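Local coordinates for FOG-3 protein (Caenorhabditis elegans, PDB 5TD6) that binds RNA and assembles into a multimer that specifies sperm fate in the nematode germline, its BTG/Tob domain making up the crystallised part, at residues Glu7-Asn10 / Phe11-Tyr15; Asn34-Val37 / Ser38-Ser42. The protein carries 2 engineered substitutions. All coordinates share one frame; numbering follows the deposited sequence.

Contact 1 of 2, residues Glu7-Asn10 / Phe11-Tyr15; sequences ELVN and FVCRY
R14 folds back along its own helix and lays one face of its guanidinium over the carbonyl oxygen of N10, which sits off towards the rim of the group, NH1 lying 3.5 Å from N10 O. A bend at chi3 (-68°) turns the arginine chain back over the preceding turn, where NH1 also passes 3.7 Å from N10 CB. At the edge of the guanidinium, in its plane, water 1 accepts a bond from R14 NH2 (2.8 Å) and lies 2.8 Å from E7 OE1, bridging two opposite charges that do not meet directly. The same water reaches E7 O, which also takes the amide of F11. Two further side-chain pairs one turn apart are apolar: L8 and V12 lie side by side and point the same way, CD2 of L8 3.9 Å from CG2 of V12, while V9 CG1 rests 4.0 Å from C13 SG. L8 reaches helix 22-41, and V12 and C13 meet F28 there. On the polar side, E7 packs on R14 of the second subunit. With the amides of V12, C13 and R14 bonded to the carbonyls of L8, V9 and N10, this is an amphipathic alpha-helix, here the last turns of helix 2-13 in the BTG/Tob domain.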
loop_
_atom_site.group_PDB
_atom_site.type_symbol
_atom_site.label_atom_id
_atom_site.label_comp_id
_atom_site.label_asym_id
_atom_site.label_seq_id
_atom_site.Cartn_x
_atom_site.Cartn_y
_atom_site.Cartn_z
ATOM N N GLU B 7 -1.472 5.186 -3.385
ATOM C CA GLU B 7 -1.863 3.796 -3.614
ATOM C C GLU B 7 -1.573 3.369 -5.065
ATOM O O GLU B 7 -1.149 2.234 -5.303
ATOM C CB GLU B 7 -3.338 3.580 -3.281
ATOM C CG GLU B 7 -3.656 3.669 -1.767
ATOM C CD GLU B 7 -2.871 2.672 -0.963
ATOM O OE1 GLU B 7 -2.744 1.519 -1.418
ATOM O OE2 GLU B 7 -2.367 3.038 0.115
ATOM N N LEU B 8 -1.812 4.265 -6.020
ATOM C CA LEU B 8 -1.521 3.978 -7.437
ATOM C C LEU B 8 -0.019 3.779 -7.630
ATOM O O LEU B 8 0.431 2.807 -8.269
ATOM C CB LEU B 8 -2.017 5.104 -8.347
ATOM C CG LEU B 8 -2.405 4.720 -9.790
ATOM C CD1 LEU B 8 -3.105 5.846 -10.553
ATOM C CD2 LEU B 8 -1.243 4.236 -10.580
ATOM N N VAL B 9 0.759 4.710 -7.088
ATOM C CA VAL B 9 2.217 4.639 -7.229
ATOM C C VAL B 9 2.761 3.362 -6.611
ATOM O O VAL B 9 3.647 2.704 -7.170
ATOM C CB VAL B 9 2.909 5.842 -6.569
ATOM C CG1 VAL B 9 4.413 5.617 -6.511
ATOM C CG2 VAL B 9 2.583 7.120 -7.341
ATOM N N ASN B 10 2.217 2.994 -5.463
ATOM C CA ASN B 10 2.735 1.815 -4.777
ATOM C C ASN B 10 2.316 0.540 -5.508
ATOM O O ASN B 10 3.079 -0.425 -5.572
ATOM C CB ASN B 10 2.305 1.820 -3.313
ATOM C CG ASN B 10 3.115 2.808 -2.505
ATOM O OD1 ASN B 10 4.044 3.388 -3.034
ATOM N ND2 ASN B 10 2.789 2.987 -1.237
ATOM N N PHE B 11 1.126 0.554 -6.097
ATOM C CA PHE B 11 0.708 -0.550 -6.961
ATOM C C PHE B 11 1.708 -0.801 -8.093
ATOM O O PHE B 11 2.114 -1.938 -8.344
ATOM C CB PHE B 11 -0.676 -0.271 -7.560
ATOM C CG PHE B 11 -1.176 -1.383 -8.463
ATOM C CD1 PHE B 11 -1.799 -2.501 -7.934
ATOM C CD2 PHE B 11 -1.005 -1.310 -9.836
ATOM C CE1 PHE B 11 -2.267 -3.507 -8.745
ATOM C CE2 PHE B 11 -1.473 -2.327 -10.657
ATOM C CZ PHE B 11 -2.092 -3.427 -10.109
ATOM N N VAL B 12 2.095 0.265 -8.778
ATOM C CA VAL B 12 3.050 0.158 -9.871
ATOM C C VAL B 12 4.436 -0.289 -9.380
ATOM O O VAL B 12 5.071 -1.154 -9.990
ATOM C CB VAL B 12 3.178 1.500 -10.625
ATOM C CG1 VAL B 12 4.242 1.401 -11.730
ATOM C CG2 VAL B 12 1.826 1.902 -11.218
ATOM N N CYS B 13 4.900 0.302 -8.285
ATOM C CA CYS B 13 6.207 -0.026 -7.725
ATOM C C CYS B 13 6.305 -1.453 -7.196
ATOM O O CYS B 13 7.407 -1.994 -7.121
ATOM C CB CYS B 13 6.573 0.960 -6.620
ATOM S SG CYS B 13 6.962 2.595 -7.299
ATOM N N ARG B 14 5.178 -2.077 -6.850
ATOM C CA ARG B 14 5.230 -3.478 -6.413
ATOM C C ARG B 14 5.649 -4.421 -7.548
ATOM O O ARG B 14 6.016 -5.575 -7.291
ATOM C CB ARG B 14 3.887 -3.925 -5.795
ATOM C CG ARG B 14 3.691 -3.346 -4.353
ATOM C CD ARG B 14 2.516 -4.004 -3.572
ATOM N NE ARG B 14 1.176 -3.706 -4.111
ATOM C CZ ARG B 14 0.464 -2.606 -3.831
ATOM N NH1 ARG B 14 0.951 -1.658 -3.028
ATOM N NH2 ARG B 14 -0.750 -2.455 -4.345
ATOM N N TYR B 15 5.612 -3.941 -8.796
ATOM C CA TYR B 15 6.197 -4.704 -9.916
ATOM C C TYR B 15 7.718 -4.518 -10.008
ATOM O O TYR B 15 8.422 -5.308 -10.672
ATOM C CB TYR B 15 5.581 -4.295 -11.257
ATOM C CG TYR B 15 4.165 -4.786 -11.497
ATOM C CD1 TYR B 15 3.911 -6.094 -11.894
ATOM C CD2 TYR B 15 3.087 -3.927 -11.344
ATOM C CE1 TYR B 15 2.608 -6.537 -12.123
ATOM C CE2 TYR B 15 1.786 -4.359 -11.570
ATOM C CZ TYR B 15 1.552 -5.661 -11.954
ATOM O OH TYR B 15 0.257 -6.079 -12.175
HETATM O O HOH W 1 -1.433 0.104 -3.466
#

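Contact 2 of 2, residues Asn34-Val37 / Ser38-Ser42; sequences NYLV and SHFSS
Y35 lies alongside H39 one helical turn on, its hydroxyl oxygen standing over the centre of the imidazole face. The two planes are inclined by only 20°, but they are slid so far apart, with centroids 5.2 Å from each other, that the rings barely overlap. What the tyrosine ring receives instead is H39 CB, a CH-pi contact over the face at 4.2 Å from the centroid. Both rings leave the backbone the same way, each with CG trans to its own N (chi1 -175° for H39), which lets them run side by side. On another flank L36 and F40 make a similar i to i+4 pair. L36 CB sits over the face of the phenyl ring, 4.3 Å from its centroid, and L36 CD2 extends the contact to F40 CZ at 3.8 Å. L8 of helix 2-13 packs against both, and V5 and M1 also touch F40. An alanine in place of F40 removes the ring under L36 CB, which would probably leave a gap between L36 and L8 of helix 2-13. Farther along, V37 O draws in three donors from the last turn: S41 OG at 2.9 Å, held 42° above the carbonyl plane, and the amides of S41 and F40, both weakly. Water 2 joins Y35 O to S38 OG, the latter 2.6 Å away, on the exposed side. A serine hydroxyl folded back onto the carbonyl four residues earlier is a familiar feature of alpha-helices, and here it accompanies the C-terminal turns of helix 22-41 in the BTG/Tob domain, whose apolar stripe faces helix 2-13.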
loop_
_atom_site.group_PDB
_atom_site.type_symbol
_atom_site.label_atom_id
_atom_site.label_comp_id
_atom_site.label_asym_id
_atom_site.label_seq_id
_atom_site.Cartn_x
_atom_site.Cartn_y
_atom_site.Cartn_z
ATOM N N ASN B 34 4.170 12.862 -8.550
ATOM C CA ASN B 34 4.024 14.258 -8.936
ATOM C C ASN B 34 3.258 14.417 -10.249
ATOM O O ASN B 34 2.336 15.226 -10.319
ATOM C CB ASN B 34 5.393 14.934 -9.028
ATOM C CG ASN B 34 6.093 15.002 -7.683
ATOM O OD1 ASN B 34 5.454 14.875 -6.634
ATOM N ND2 ASN B 34 7.411 15.198 -7.704
ATOM N N TYR B 35 3.621 13.644 -11.278
ATOM C CA TYR B 35 2.890 13.690 -12.545
ATOM C C TYR B 35 1.413 13.429 -12.327
ATOM O O TYR B 35 0.559 14.086 -12.918
ATOM C CB TYR B 35 3.414 12.668 -13.567
ATOM C CG TYR B 35 2.447 12.449 -14.734
ATOM C CD1 TYR B 35 2.500 13.257 -15.871
ATOM C CD2 TYR B 35 1.477 11.443 -14.695
ATOM C CE1 TYR B 35 1.622 13.073 -16.930
ATOM C CE2 TYR B 35 0.585 11.257 -15.749
ATOM C CZ TYR B 35 0.669 12.072 -16.867
ATOM O OH TYR B 35 -0.205 11.883 -17.917
ATOM N N LEU B 36 1.116 12.434 -11.508
ATOM C CA LEU B 36 -0.265 12.013 -11.323
ATOM C C LEU B 36 -1.068 13.099 -10.628
ATOM O O LEU B 36 -2.236 13.331 -10.963
ATOM C CB LEU B 36 -0.339 10.715 -10.518
ATOM C CG LEU B 36 0.121 9.456 -11.256
ATOM C CD1 LEU B 36 -0.028 8.241 -10.360
ATOM C CD2 LEU B 36 -0.636 9.259 -12.594
ATOM N N VAL B 37 -0.448 13.744 -9.646
ATOM C CA VAL B 37 -1.113 14.824 -8.946
ATOM C C VAL B 37 -1.489 15.921 -9.940
ATOM O O VAL B 37 -2.631 16.386 -9.970
ATOM C CB VAL B 37 -0.261 15.390 -7.787
ATOM C CG1 VAL B 37 -0.867 16.693 -7.269
ATOM C CG2 VAL B 37 -0.201 14.389 -6.655
ATOM N N SER B 38 -0.547 16.293 -10.792
ATOM C CA SER B 38 -0.823 17.281 -11.826
ATOM C C SER B 38 -1.947 16.832 -12.769
ATOM O O SER B 38 -2.858 17.592 -13.066
ATOM C CB SER B 38 0.452 17.565 -12.615
ATOM O OG SER B 38 0.151 17.933 -13.951
ATOM N N HIS B 39 -1.878 15.579 -13.206
ATOM C CA HIS B 39 -2.804 14.984 -14.168
ATOM C C HIS B 39 -4.217 14.838 -13.595
ATOM O O HIS B 39 -5.203 14.923 -14.332
ATOM C CB HIS B 39 -2.242 13.615 -14.609
ATOM C CG HIS B 39 -3.017 12.927 -15.697
ATOM N ND1 HIS B 39 -3.243 13.494 -16.935
ATOM C CD2 HIS B 39 -3.560 11.685 -15.752
ATOM C CE1 HIS B 39 -3.923 12.646 -17.689
ATOM N NE2 HIS B 39 -4.125 11.540 -16.995
ATOM N N PHE B 40 -4.308 14.631 -12.280
ATOM C CA PHE B 40 -5.589 14.379 -11.605
ATOM C C PHE B 40 -6.293 15.646 -11.094
ATOM O O PHE B 40 -7.517 15.656 -10.924
ATOM C CB PHE B 40 -5.388 13.438 -10.404
ATOM C CG PHE B 40 -4.968 12.027 -10.777
ATOM C CD1 PHE B 40 -4.957 11.606 -12.093
ATOM C CD2 PHE B 40 -4.580 11.134 -9.790
ATOM C CE1 PHE B 40 -4.583 10.310 -12.423
ATOM C CE2 PHE B 40 -4.200 9.846 -10.106
ATOM C CZ PHE B 40 -4.206 9.431 -11.424
ATOM N N SER B 41 -5.516 16.692 -10.822
ATOM C CA SER B 41 -6.010 17.844 -10.061
ATOM C C SER B 41 -7.187 18.580 -10.704
ATOM O O SER B 41 -8.107 18.982 -10.013
ATOM C CB SER B 41 -4.882 18.845 -9.814
ATOM O OG SER B 41 -4.142 18.491 -8.656
ATOM N N SER B 42 -7.178 18.751 -12.016
ATOM C CA SER B 42 -8.226 19.566 -12.624
ATOM C C SER B 42 -9.605 18.883 -12.673
ATOM O O SER B 42 -10.609 19.557 -12.835
ATOM C CB SER B 42 -7.802 19.996 -14.024
ATOM O OG SER B 42 -7.397 18.879 -14.780
HETATM O O HOH W 2 0.120 15.904 -15.535
#

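How the contacts relate
From the N terminus the chain enters helix 2-13, and contact 1 spans its last turns; a connection then leads to helix 22-41, whose C-terminal turns hold contact 2. Each contact is local to one helix, made by adjoining segments, and closes no long loop. They come in series, neither nesting nor crossing. Their centres lie about 16 Å apart, yet the two meet through side chains: L8 CD1 packs 3.8 Å from F40 CZ and 3.9 Å from L36 CD1, with V9 beside the same leucine. L8 also reaches I90 and A92 of strand 89-93, so these helices and the antiparallel sheet share an apolar interior. Contact 1 additionally faces the second subunit, whereas contact 2 touches no other chain of the assembly.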